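Local coordinates for protein adenylate kinase (Cryptosporidium parvum Iowa II, PDB 3BE4) that probably catalyses the reversible transfer of a phosphoryl group from ATP to AMP, yielding two molecules of ADP, at residues I9-P14 with K182-L187; S60-G65 with L177-K182. One frame throughout, in Å; residues are numbered along the deposited sequence.

Contact 1. Residues I9-P14 with K182-L187; sequences ILIGAP and KQTAPL. With AP5 (bis(adenosine)-5'-pentaphosphate), chain C.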
ATOM      1  N   ILE A   9       5.648  -2.925  -7.415  1.00 17.61           N
ATOM      2  CA  ILE A   9       4.846  -1.783  -6.896  1.00 16.95           C
ATOM      3  C   ILE A   9       3.371  -2.171  -7.106  1.00 16.59           C
ATOM      4  O   ILE A   9       3.030  -2.696  -8.148  1.00 17.91           O
ATOM      5  CB  ILE A   9       5.135  -0.523  -7.767  1.00 17.39           C
ATOM      6  CG1 ILE A   9       6.598  -0.014  -7.564  1.00 19.31           C
ATOM      7  CG2 ILE A   9       4.225   0.662  -7.350  1.00 17.16           C
ATOM      8  CD1 ILE A   9       6.945   1.219  -8.398  1.00 20.06           C
ATOM      9  N   LEU A  10       2.563  -1.945  -6.088  1.00 15.71           N
ATOM     10  CA  LEU A  10       1.096  -1.993  -6.256  1.00 17.46           C
ATOM     11  C   LEU A  10       0.548  -0.530  -6.348  1.00 17.19           C
ATOM     12  O   LEU A  10       0.878   0.330  -5.502  1.00 18.64           O
ATOM     13  CB  LEU A  10       0.505  -2.657  -5.053  1.00 17.79           C
ATOM     14  CG  LEU A  10       1.060  -4.072  -4.751  1.00 16.15           C
ATOM     15  CD1 LEU A  10       0.218  -4.654  -3.665  1.00 19.38           C
ATOM     16  CD2 LEU A  10       1.081  -4.926  -5.960  1.00 16.58           C
ATOM     17  N   ILE A  11      -0.244  -0.167  -7.380  1.00 18.12           N
ATOM     18  CA  ILE A  11      -0.813   1.171  -7.392  1.00 19.66           C
ATOM     19  C   ILE A  11      -2.342   0.899  -7.423  1.00 18.31           C
ATOM     20  O   ILE A  11      -2.843  -0.028  -8.067  1.00 16.68           O
ATOM     21  CB  ILE A  11      -0.512   1.830  -8.784  1.00 21.44           C
ATOM     22  CG1 ILE A  11       0.970   2.171  -8.877  1.00 26.14           C
ATOM     23  CG2 ILE A  11      -1.260   3.207  -8.899  1.00 23.80           C
ATOM     24  CD1 ILE A  11       1.295   2.642 -10.330  1.00 25.89           C
ATOM     25  N   GLY A  12      -3.068   1.715  -6.728  1.00 15.73           N
ATOM     26  CA  GLY A  12      -4.513   1.513  -6.800  1.00 17.15           C
ATOM     27  C   GLY A  12      -5.084   2.568  -5.846  1.00 17.61           C
ATOM     28  O   GLY A  12      -4.375   3.122  -5.021  1.00 18.82           O
ATOM     29  N   ALA A  13      -6.373   2.788  -6.021  1.00 18.85           N
ATOM     30  CA  ALA A  13      -7.096   3.782  -5.184  1.00 17.24           C
ATOM     31  C   ALA A  13      -6.850   3.504  -3.716  1.00 19.89           C
ATOM     32  O   ALA A  13      -6.687   2.318  -3.332  1.00 16.85           O
ATOM     33  CB  ALA A  13      -8.540   3.760  -5.539  1.00 18.49           C
ATOM     34  N   PRO A  14      -6.907   4.513  -2.828  1.00 18.56           N
ATOM     35  CA  PRO A  14      -6.939   4.303  -1.415  1.00 18.52           C
ATOM     36  C   PRO A  14      -8.096   3.301  -1.121  1.00 17.07           C
ATOM     37  O   PRO A  14      -9.201   3.382  -1.625  1.00 18.23           O
ATOM     38  CB  PRO A  14      -7.198   5.706  -0.849  1.00 21.87           C
ATOM     39  CG  PRO A  14      -7.773   6.446  -2.047  1.00 20.43           C
ATOM     40  CD  PRO A  14      -7.044   5.980  -3.181  1.00 19.85           C
ATOM     41  N   LYS A 182      -6.065  12.825  -9.160  1.00 20.49           N
ATOM     42  CA  LYS A 182      -5.251  13.925  -9.701  1.00 23.02           C
ATOM     43  C   LYS A 182      -3.757  13.577  -9.818  1.00 24.18           C
ATOM     44  O   LYS A 182      -3.050  13.892 -10.831  1.00 24.97           O
ATOM     45  CB  LYS A 182      -5.433  15.166  -8.826  1.00 22.07           C
ATOM     46  CG  LYS A 182      -6.802  15.799  -9.081  1.00 29.30           C
ATOM     47  CD  LYS A 182      -7.048  17.010  -8.066  1.00 32.00           C
ATOM     48  CE  LYS A 182      -8.388  17.841  -8.312  1.00 37.06           C
ATOM     49  NZ  LYS A 182      -9.523  17.122  -8.935  1.00 44.62           N
ATOM     50  N   GLN A 183      -3.179  12.989  -8.774  1.00 21.36           N
ATOM     51  CA  GLN A 183      -1.715  12.864  -8.603  1.00 21.31           C
ATOM     52  C   GLN A 183      -1.181  11.474  -8.780  1.00 21.87           C
ATOM     53  O   GLN A 183      -0.017  11.320  -9.223  1.00 22.77           O
ATOM     54  CB  GLN A 183      -1.276  13.433  -7.238  1.00 23.58           C
ATOM     55  CG  GLN A 183      -1.381  14.948  -7.288  1.00 29.15           C
ATOM     56  CD  GLN A 183      -0.959  15.638  -6.043  1.00 36.87           C
ATOM     57  OE1 GLN A 183       0.217  15.666  -5.681  1.00 38.85           O
ATOM     58  NE2 GLN A 183      -1.922  16.236  -5.373  1.00 36.87           N
ATOM     59  N   THR A 184      -1.976  10.458  -8.392  1.00 17.97           N
ATOM     60  CA  THR A 184      -1.444   9.068  -8.376  1.00 19.45           C
ATOM     61  C   THR A 184      -1.777   8.378  -9.667  1.00 20.82           C
ATOM     62  O   THR A 184      -0.954   7.688 -10.192  1.00 19.13           O
ATOM     63  CB  THR A 184      -2.041   8.324  -7.192  1.00 19.36           C
ATOM     64  OG1 THR A 184      -1.724   9.063  -6.014  1.00 17.09           O
ATOM     65  CG2 THR A 184      -1.405   6.878  -7.127  1.00 18.10           C
ATOM     66  N   ALA A 185      -3.015   8.525 -10.158  1.00 22.18           N
ATOM     67  CA  ALA A 185      -3.436   7.867 -11.379  1.00 23.40           C
ATOM     68  C   ALA A 185      -2.502   8.028 -12.625  1.00 22.77           C
ATOM     69  O   ALA A 185      -2.360   7.036 -13.372  1.00 23.47           O
ATOM     70  CB  ALA A 185      -4.839   8.245 -11.683  1.00 23.90           C
ATOM     71  N   PRO A 186      -1.832   9.182 -12.791  1.00 25.29           N
ATOM     72  CA  PRO A 186      -0.786   9.390 -13.840  1.00 25.97           C
ATOM     73  C   PRO A 186       0.375   8.419 -13.841  1.00 27.10           C
ATOM     74  O   PRO A 186       1.087   8.268 -14.858  1.00 26.30           O
ATOM     75  CB  PRO A 186      -0.202  10.754 -13.487  1.00 28.71           C
ATOM     76  CG  PRO A 186      -1.362  11.518 -12.996  1.00 30.59           C
ATOM     77  CD  PRO A 186      -2.041  10.474 -12.067  1.00 27.03           C
ATOM     78  N   LEU A 187       0.596   7.792 -12.686  1.00 22.05           N
ATOM     79  CA  LEU A 187       1.603   6.762 -12.591  1.00 21.53           C
ATOM     80  C   LEU A 187       1.275   5.524 -13.394  1.00 21.57           C
ATOM     81  O   LEU A 187       2.195   4.767 -13.712  1.00 21.85           O
ATOM     82  CB  LEU A 187       1.854   6.360 -11.136  1.00 21.55           C
ATOM     83  CG  LEU A 187       2.429   7.420 -10.246  1.00 21.92           C
ATOM     84  CD1 LEU A 187       2.363   6.781  -8.841  1.00 25.56           C
ATOM     85  CD2 LEU A 187       3.891   7.665 -10.596  1.00 29.23           C
TER
HETATM   86  PA  AP5 C 219      -2.331   4.300   3.512  1.00 15.11           P
HETATM   87  O1A AP5 C 219      -2.270   3.616   4.887  1.00 18.13           O
HETATM   88  O2A AP5 C 219      -1.639   3.700   2.380  1.00 15.16           O
HETATM   89  O3A AP5 C 219      -3.866   4.554   3.132  1.00 16.83           O
HETATM   90  PB  AP5 C 219      -4.588   4.670   1.721  1.00 16.08           P
HETATM   91  O1B AP5 C 219      -3.674   5.145   0.699  1.00 16.45           O
HETATM   92  O2B AP5 C 219      -5.920   5.385   1.980  1.00 19.85           O
HETATM   93  O3B AP5 C 219      -4.885   3.039   1.442  1.00 13.84           O
HETATM   94  PG  AP5 C 219      -5.463   1.956   2.414  1.00 14.71           P
HETATM   95  O1G AP5 C 219      -6.703   2.505   3.028  1.00 18.39           O
HETATM   96  O2G AP5 C 219      -4.346   1.512   3.267  1.00 14.71           O
HETATM   97  O3G AP5 C 219      -5.835   0.913   1.287  1.00 14.83           O
HETATM   98  PD  AP5 C 219      -5.321  -0.586   0.896  1.00 13.66           P
HETATM   99  O1D AP5 C 219      -4.187  -0.921   1.766  1.00 13.80           O
HETATM  100  O2D AP5 C 219      -5.208  -0.586  -0.572  1.00 14.57           O
HETATM  101  O3D AP5 C 219      -6.617  -1.466   1.223  1.00 13.36           O
HETATM  102  PE  AP5 C 219      -6.808  -2.535   2.390  1.00 13.64           P
HETATM  103  O1E AP5 C 219      -6.569  -1.893   3.651  1.00 13.89           O
HETATM  104  O2E AP5 C 219      -6.060  -3.819   2.091  1.00 15.96           O
HETATM  105  O5F AP5 C 219      -1.796   5.805   3.567  1.00 14.64           O
HETATM  106  C5F AP5 C 219      -2.257   6.510   4.731  1.00 16.38           C
HETATM  107  C4F AP5 C 219      -2.029   8.030   4.343  1.00 15.09           C
HETATM  108  O4F AP5 C 219      -0.668   8.303   4.577  1.00 15.00           O
HETATM  109  C3F AP5 C 219      -2.301   8.471   2.955  1.00 17.91           C
HETATM  110  O3F AP5 C 219      -3.667   8.756   2.748  1.00 18.02           O
HETATM  111  C2F AP5 C 219      -1.437   9.749   2.982  1.00 17.65           C
HETATM  112  O2F AP5 C 219      -2.030  10.772   3.872  1.00 21.54           O
HETATM  113  C1F AP5 C 219      -0.155   9.279   3.645  1.00 15.62           C
HETATM  114  N9A AP5 C 219       0.728   8.684   2.677  1.00 15.05           N
HETATM  115  C8A AP5 C 219       1.018   7.292   2.637  1.00 10.84           C
HETATM  116  N7A AP5 C 219       1.871   7.036   1.659  1.00 14.41           N
HETATM  117  C5A AP5 C 219       2.201   8.271   1.067  1.00 16.28           C
HETATM  118  C6A AP5 C 219       3.083   8.594   0.054  1.00 16.56           C
HETATM  119  N6A AP5 C 219       3.752   7.772  -0.764  1.00 15.28           N
HETATM  120  N1A AP5 C 219       3.130   9.978  -0.246  1.00 16.27           N
HETATM  121  C2A AP5 C 219       2.456  10.823   0.503  1.00 16.18           C
HETATM  122  N3A AP5 C 219       1.592  10.556   1.506  1.00 16.14           N
HETATM  123  C4A AP5 C 219       1.532   9.187   1.845  1.00 15.62           C
HETATM  124  O5J AP5 C 219      -8.316  -2.912   2.166  1.00 13.78           O
HETATM  125  C5J AP5 C 219      -9.402  -1.929   2.536  1.00 13.71           C
HETATM  126  C4J AP5 C 219     -10.585  -2.808   2.997  1.00 14.30           C
HETATM  127  O4J AP5 C 219     -11.129  -3.673   1.981  1.00 11.67           O
HETATM  128  C3J AP5 C 219     -10.246  -3.618   4.251  1.00 14.21           C
HETATM  129  O3J AP5 C 219     -11.371  -3.648   5.103  1.00 14.53           O
HETATM  130  C2J AP5 C 219     -10.109  -4.953   3.588  1.00 12.96           C
HETATM  131  O2J AP5 C 219     -10.416  -6.005   4.492  1.00 15.46           O
HETATM  132  C1J AP5 C 219     -11.115  -5.098   2.532  1.00 13.73           C
HETATM  133  N9B AP5 C 219     -10.840  -5.876   1.364  1.00 12.49           N
HETATM  134  C8B AP5 C 219      -9.595  -6.098   0.778  1.00 13.75           C
HETATM  135  N7B AP5 C 219      -9.785  -6.825  -0.339  1.00 16.98           N
HETATM  136  C5B AP5 C 219     -11.130  -7.078  -0.472  1.00 16.20           C
HETATM  137  C6B AP5 C 219     -11.930  -7.633  -1.519  1.00 15.01           C
HETATM  138  N6B AP5 C 219     -11.341  -8.155  -2.595  1.00 18.38           N
HETATM  139  N1B AP5 C 219     -13.280  -7.674  -1.339  1.00 15.05           N
HETATM  140  C2B AP5 C 219     -13.862  -7.045  -0.229  1.00 14.54           C
HETATM  141  N3B AP5 C 219     -13.156  -6.415   0.758  1.00 13.59           N
HETATM  142  C4B AP5 C 219     -11.784  -6.342   0.596  1.00 13.91           C

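Contact 2. Residues S60-G65 with L177-K182; sequences SGNFVG and LDVFHK. With AP5 (bis(adenosine)-5'-pentaphosphate), chain C.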
ATOM      1  N   SER A  60      -6.390  14.237   7.338  1.00 19.71           N
ATOM      2  CA  SER A  60      -7.177  15.154   6.433  1.00 20.05           C
ATOM      3  C   SER A  60      -7.365  14.397   5.051  1.00 19.83           C
ATOM      4  O   SER A  60      -8.143  14.773   4.236  1.00 20.15           O
ATOM      5  CB  SER A  60      -6.383  16.425   6.217  1.00 20.84           C
ATOM      6  OG  SER A  60      -5.271  16.217   5.346  1.00 23.96           O
ATOM      7  N   GLY A  61      -6.526  13.370   4.848  1.00 20.17           N
ATOM      8  CA  GLY A  61      -6.486  12.603   3.567  1.00 17.79           C
ATOM      9  C   GLY A  61      -5.502  13.107   2.590  1.00 18.05           C
ATOM     10  O   GLY A  61      -5.373  12.497   1.505  1.00 19.11           O
ATOM     11  N   ASN A  62      -4.754  14.159   2.907  1.00 19.33           N
ATOM     12  CA  ASN A  62      -3.774  14.714   1.998  1.00 19.16           C
ATOM     13  C   ASN A  62      -2.468  13.988   2.022  1.00 17.92           C
ATOM     14  O   ASN A  62      -2.205  13.214   2.989  1.00 18.82           O
ATOM     15  CB  ASN A  62      -3.531  16.245   2.364  1.00 19.49           C
ATOM     16  CG  ASN A  62      -4.673  17.126   1.836  1.00 24.81           C
ATOM     17  OD1 ASN A  62      -4.780  17.358   0.625  1.00 22.21           O
ATOM     18  ND2 ASN A  62      -5.545  17.550   2.750  1.00 24.94           N
ATOM     19  N   PHE A  63      -1.651  14.217   1.002  1.00 17.21           N
ATOM     20  CA  PHE A  63      -0.359  13.668   0.927  1.00 16.75           C
ATOM     21  C   PHE A  63       0.642  14.316   1.860  1.00 20.11           C
ATOM     22  O   PHE A  63       0.705  15.554   1.946  1.00 20.73           O
ATOM     23  CB  PHE A  63       0.276  13.756  -0.452  1.00 18.65           C
ATOM     24  CG  PHE A  63      -0.416  12.932  -1.474  1.00 15.53           C
ATOM     25  CD1 PHE A  63      -1.472  11.992  -1.148  1.00 17.89           C
ATOM     26  CD2 PHE A  63       0.008  13.044  -2.824  1.00 22.15           C
ATOM     27  CE1 PHE A  63      -2.084  11.160  -2.179  1.00 21.03           C
ATOM     28  CE2 PHE A  63      -0.582  12.271  -3.842  1.00 23.80           C
ATOM     29  CZ  PHE A  63      -1.561  11.238  -3.536  1.00 18.89           C
ATOM     30  N   VAL A  64       1.531  13.514   2.479  1.00 18.46           N
ATOM     31  CA  VAL A  64       2.627  14.068   3.151  1.00 20.78           C
ATOM     32  C   VAL A  64       3.632  14.440   2.070  1.00 19.71           C
ATOM     33  O   VAL A  64       3.574  13.931   0.938  1.00 21.22           O
ATOM     34  CB  VAL A  64       3.151  12.957   4.127  1.00 22.86           C
ATOM     35  CG1 VAL A  64       4.513  13.270   4.711  1.00 30.31           C
ATOM     36  CG2 VAL A  64       2.078  12.724   5.214  1.00 21.90           C
ATOM     37  N   GLY A  65       4.584  15.299   2.418  1.00 20.23           N
ATOM     38  CA  GLY A  65       5.647  15.742   1.472  1.00 21.14           C
ATOM     39  C   GLY A  65       6.444  14.639   0.738  1.00 21.82           C
ATOM     40  O   GLY A  65       6.766  13.571   1.363  1.00 20.52           O
ATOM     41  N   LEU A 177      -9.548  10.016  -2.288  1.00 16.96           N
ATOM     42  CA  LEU A 177      -9.921   9.684  -3.655  1.00 17.64           C
ATOM     43  C   LEU A 177      -9.539  10.845  -4.633  1.00 16.61           C
ATOM     44  O   LEU A 177      -9.020  10.565  -5.723  1.00 19.13           O
ATOM     45  CB  LEU A 177     -11.387   9.372  -3.706  1.00 16.91           C
ATOM     46  CG  LEU A 177     -11.610   7.928  -3.165  1.00 17.57           C
ATOM     47  CD1 LEU A 177     -13.125   7.747  -2.948  1.00 24.44           C
ATOM     48  CD2 LEU A 177     -11.099   6.945  -4.129  1.00 23.41           C
ATOM     49  N   ASP A 178      -9.803  12.072  -4.239  1.00 16.51           N
ATOM     50  CA  ASP A 178      -9.558  13.190  -5.179  1.00 20.88           C
ATOM     51  C   ASP A 178      -8.072  13.281  -5.517  1.00 20.86           C
ATOM     52  O   ASP A 178      -7.639  13.389  -6.725  1.00 21.70           O
ATOM     53  CB  ASP A 178     -10.000  14.465  -4.508  1.00 19.62           C
ATOM     54  CG  ASP A 178     -10.026  15.632  -5.484  1.00 31.68           C
ATOM     55  OD1 ASP A 178     -10.551  15.426  -6.577  1.00 40.68           O
ATOM     56  OD2 ASP A 178      -9.445  16.717  -5.180  1.00 45.02           O
ATOM     57  N   VAL A 179      -7.224  13.260  -4.469  1.00 18.80           N
ATOM     58  CA  VAL A 179      -5.744  13.399  -4.731  1.00 18.60           C
ATOM     59  C   VAL A 179      -5.225  12.143  -5.462  1.00 19.48           C
ATOM     60  O   VAL A 179      -4.284  12.218  -6.293  1.00 19.66           O
ATOM     61  CB  VAL A 179      -4.936  13.742  -3.466  1.00 20.84           C
ATOM     62  CG1 VAL A 179      -5.539  15.034  -2.781  1.00 21.55           C
ATOM     63  CG2 VAL A 179      -5.112  12.645  -2.397  1.00 23.78           C
ATOM     64  N   PHE A 180      -5.803  10.959  -5.146  1.00 18.55           N
ATOM     65  CA  PHE A 180      -5.455   9.780  -5.946  1.00 18.10           C
ATOM     66  C   PHE A 180      -5.742   9.949  -7.466  1.00 18.51           C
ATOM     67  O   PHE A 180      -4.828   9.761  -8.265  1.00 18.30           O
ATOM     68  CB  PHE A 180      -6.248   8.555  -5.500  1.00 17.42           C
ATOM     69  CG  PHE A 180      -6.110   7.418  -6.479  1.00 17.33           C
ATOM     70  CD1 PHE A 180      -4.921   6.630  -6.508  1.00 16.05           C
ATOM     71  CD2 PHE A 180      -7.131   7.086  -7.345  1.00 19.38           C
ATOM     72  CE1 PHE A 180      -4.751   5.616  -7.445  1.00 19.74           C
ATOM     73  CE2 PHE A 180      -6.991   5.957  -8.211  1.00 20.10           C
ATOM     74  CZ  PHE A 180      -5.774   5.318  -8.310  1.00 16.28           C
ATOM     75  N   HIS A 181      -6.921  10.504  -7.839  1.00 17.87           N
ATOM     76  CA  HIS A 181      -7.206  10.642  -9.274  1.00 19.84           C
ATOM     77  C   HIS A 181      -6.327  11.736  -9.902  1.00 20.70           C
ATOM     78  O   HIS A 181      -5.896  11.525 -11.052  1.00 21.77           O
ATOM     79  CB  HIS A 181      -8.702  10.922  -9.386  1.00 21.83           C
ATOM     80  CG  HIS A 181      -9.541   9.691  -9.151  1.00 22.10           C
ATOM     81  ND1 HIS A 181      -9.440   8.583  -9.950  1.00 27.02           N
ATOM     82  CD2 HIS A 181     -10.509   9.412  -8.237  1.00 23.16           C
ATOM     83  CE1 HIS A 181     -10.307   7.665  -9.560  1.00 29.84           C
ATOM     84  NE2 HIS A 181     -10.981   8.153  -8.534  1.00 25.84           N
ATOM     85  N   LYS A 182      -6.065  12.825  -9.160  1.00 20.49           N
ATOM     86  CA  LYS A 182      -5.251  13.925  -9.701  1.00 23.02           C
ATOM     87  C   LYS A 182      -3.757  13.577  -9.818  1.00 24.18           C
ATOM     88  O   LYS A 182      -3.050  13.892 -10.831  1.00 24.97           O
ATOM     89  CB  LYS A 182      -5.433  15.166  -8.826  1.00 22.07           C
ATOM     90  CG  LYS A 182      -6.802  15.799  -9.081  1.00 29.30           C
ATOM     91  CD  LYS A 182      -7.048  17.010  -8.066  1.00 32.00           C
ATOM     92  CE  LYS A 182      -8.388  17.841  -8.312  1.00 37.06           C
ATOM     93  NZ  LYS A 182      -9.523  17.122  -8.935  1.00 44.62           N
TER
HETATM   94  PA  AP5 C 219      -2.331   4.300   3.512  1.00 15.11           P
HETATM   95  O1A AP5 C 219      -2.270   3.616   4.887  1.00 18.13           O
HETATM   96  O2A AP5 C 219      -1.639   3.700   2.380  1.00 15.16           O
HETATM   97  O3A AP5 C 219      -3.866   4.554   3.132  1.00 16.83           O
HETATM   98  PB  AP5 C 219      -4.588   4.670   1.721  1.00 16.08           P
HETATM   99  O1B AP5 C 219      -3.674   5.145   0.699  1.00 16.45           O
HETATM  100  O2B AP5 C 219      -5.920   5.385   1.980  1.00 19.85           O
HETATM  101  O3B AP5 C 219      -4.885   3.039   1.442  1.00 13.84           O
HETATM  102  PG  AP5 C 219      -5.463   1.956   2.414  1.00 14.71           P
HETATM  103  O1G AP5 C 219      -6.703   2.505   3.028  1.00 18.39           O
HETATM  104  O2G AP5 C 219      -4.346   1.512   3.267  1.00 14.71           O
HETATM  105  O3G AP5 C 219      -5.835   0.913   1.287  1.00 14.83           O
HETATM  106  PD  AP5 C 219      -5.321  -0.586   0.896  1.00 13.66           P
HETATM  107  O1D AP5 C 219      -4.187  -0.921   1.766  1.00 13.80           O
HETATM  108  O2D AP5 C 219      -5.208  -0.586  -0.572  1.00 14.57           O
HETATM  109  O3D AP5 C 219      -6.617  -1.466   1.223  1.00 13.36           O
HETATM  110  PE  AP5 C 219      -6.808  -2.535   2.390  1.00 13.64           P
HETATM  111  O1E AP5 C 219      -6.569  -1.893   3.651  1.00 13.89           O
HETATM  112  O2E AP5 C 219      -6.060  -3.819   2.091  1.00 15.96           O
HETATM  113  O5F AP5 C 219      -1.796   5.805   3.567  1.00 14.64           O
HETATM  114  C5F AP5 C 219      -2.257   6.510   4.731  1.00 16.38           C
HETATM  115  C4F AP5 C 219      -2.029   8.030   4.343  1.00 15.09           C
HETATM  116  O4F AP5 C 219      -0.668   8.303   4.577  1.00 15.00           O
HETATM  117  C3F AP5 C 219      -2.301   8.471   2.955  1.00 17.91           C
HETATM  118  O3F AP5 C 219      -3.667   8.756   2.748  1.00 18.02           O
HETATM  119  C2F AP5 C 219      -1.437   9.749   2.982  1.00 17.65           C
HETATM  120  O2F AP5 C 219      -2.030  10.772   3.872  1.00 21.54           O
HETATM  121  C1F AP5 C 219      -0.155   9.279   3.645  1.00 15.62           C
HETATM  122  N9A AP5 C 219       0.728   8.684   2.677  1.00 15.05           N
HETATM  123  C8A AP5 C 219       1.018   7.292   2.637  1.00 10.84           C
HETATM  124  N7A AP5 C 219       1.871   7.036   1.659  1.00 14.41           N
HETATM  125  C5A AP5 C 219       2.201   8.271   1.067  1.00 16.28           C
HETATM  126  C6A AP5 C 219       3.083   8.594   0.054  1.00 16.56           C
HETATM  127  N6A AP5 C 219       3.752   7.772  -0.764  1.00 15.28           N
HETATM  128  N1A AP5 C 219       3.130   9.978  -0.246  1.00 16.27           N
HETATM  129  C2A AP5 C 219       2.456  10.823   0.503  1.00 16.18           C
HETATM  130  N3A AP5 C 219       1.592  10.556   1.506  1.00 16.14           N
HETATM  131  C4A AP5 C 219       1.532   9.187   1.845  1.00 15.62           C
HETATM  132  O5J AP5 C 219      -8.316  -2.912   2.166  1.00 13.78           O
HETATM  133  C5J AP5 C 219      -9.402  -1.929   2.536  1.00 13.71           C
HETATM  134  C4J AP5 C 219     -10.585  -2.808   2.997  1.00 14.30           C
HETATM  135  O4J AP5 C 219     -11.129  -3.673   1.981  1.00 11.67           O
HETATM  136  C3J AP5 C 219     -10.246  -3.618   4.251  1.00 14.21           C
HETATM  137  O3J AP5 C 219     -11.371  -3.648   5.103  1.00 14.53           O
HETATM  138  C2J AP5 C 219     -10.109  -4.953   3.588  1.00 12.96           C
HETATM  139  O2J AP5 C 219     -10.416  -6.005   4.492  1.00 15.46           O
HETATM  140  C1J AP5 C 219     -11.115  -5.098   2.532  1.00 13.73           C
HETATM  141  N9B AP5 C 219     -10.840  -5.876   1.364  1.00 12.49           N
HETATM  142  C8B AP5 C 219      -9.595  -6.098   0.778  1.00 13.75           C
HETATM  143  N7B AP5 C 219      -9.785  -6.825  -0.339  1.00 16.98           N
HETATM  144  C5B AP5 C 219     -11.130  -7.078  -0.472  1.00 16.20           C
HETATM  145  C6B AP5 C 219     -11.930  -7.633  -1.519  1.00 15.01           C
HETATM  146  N6B AP5 C 219     -11.341  -8.155  -2.595  1.00 18.38           N
HETATM  147  N1B AP5 C 219     -13.280  -7.674  -1.339  1.00 15.05           N
HETATM  148  C2B AP5 C 219     -13.862  -7.045  -0.229  1.00 14.54           C
HETATM  149  N3B AP5 C 219     -13.156  -6.415   0.758  1.00 13.59           N
HETATM  150  C4B AP5 C 219     -11.784  -6.342   0.596  1.00 13.91           C

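Contact 1. Residues I9-P14 with K182-L187
I11, on the central strand of the five-stranded parallel sheet, meets T184 and L187 in a small, buried, apolar strand-to-helix contact. The sheet, with strand order 2-3-1-4-5, belongs to the P-loop NTPase fold, and strand 7-12 is the one that runs straight into the phosphate-binding loop. Both branches of I11 are used. Its long arm extends fully, and the terminal CD1 comes to 3.8 Å from CB of L187, near the base of the leucine side chain; the two side chains are set aslant to one another. The short branch, CG2, lies 4.1 Å from the methyl CG2 of T184, as the two side chains pass in opposite directions. T184 is divided by its first torsion (chi1 -57°): CG2 stands anti to the backbone N and faces the strand, while OG1 is placed to hydrogen-bond the carbonyl oxygen of R93, so the polar atom of this buried residue is satisfied away from the isoleucine. Further out, L187 packs on I95 and A98 of helix 95-108, and I11 also touches V115 of the adjoining strand. Beyond the strand the chain reaches the bound bis(adenosine)-5'-pentaphosphate (AP5), with CB of P14 3.1 Å from O2B of the ligand. Where helix 170-184 gives way to helix 186-192, L187 N donates a 2.9 Å hydrogen bond to T184 O.

Contact 2. Residues S60-G65 with L177-K182
F63 and V179 form the apolar heart of this contact, which brings the loop between helices 52-60 and 66-78 against helix 170-184. CB of V179 stands 4.0 Å above the plane of the F63 ring, offset toward the rim, and the V179 methyl CG2 is 3.4 Å from CE1 of F63, a tight contact. With chi1 at -54°, CG1 of V179 lies anti to the carbonyl carbon and comes 4.2 Å from OD1 of N62, which puts CG2 between backbone N and carbonyl carbon, against the ring. The carbonyl oxygen of G61 also rests near CG2 of V179. No hydrogen bond crosses between loop and helix.

Polar bonds instead brace each partner internally. ND2 of N62 donates to OG of S60 over 2.9 Å, with an N-H...O angle of 158° and the acceptor close to the amide plane; S60 OG is bonded in addition to the carbonyl of I57. Between these two residues G61, with positive phi, ends helix 52-60 in a Schellman motif. On the helix, K182 NZ reaches back one turn to D178 OD1 in a salt bridge of 3.1 Å.

Within the loop, two backbone groups hold the nucleoside end of the ligand. The ribose hydroxyl O2F of AP5 gives a short 2.6 Å hydrogen bond to the carbonyl oxygen of N62, and N of V64 donates to adenine N3A at 3.1 Å. R176 of helix 170-184 also bonds AP5. F63 brings CB near adenine C2A while its ring leans on the helix, linking the nucleoside site to helix 170-184. Reading ribose and adenine through main-chain groups of this loop is consistent with the AMP site of adenylate kinases, which this end of the bisubstrate analogue probably occupies.

In the fold
From the N terminus, strand 7-12 opens the core sheet and leads into the P-loop; the chain then passes helix 18-29, edge strand 32-35 and helices 36-45 and 52-60 to the loop at 60-65. Much later helix 170-184 closes contact 2 at 177-182, and its last turn, together with the start of helix 186-192, closes contact 1 at 182-187; K182 is shared. Contact 2 is therefore nested inside the loop closed by contact 1. The end of one helix and the start of the next thus tie the nucleoside-binding loop to the central strand. The two contacts also touch directly: the F63 ring reaches T184, and the F180 ring packs against the backbone of G12 and A13. Both border the same AP5 molecule.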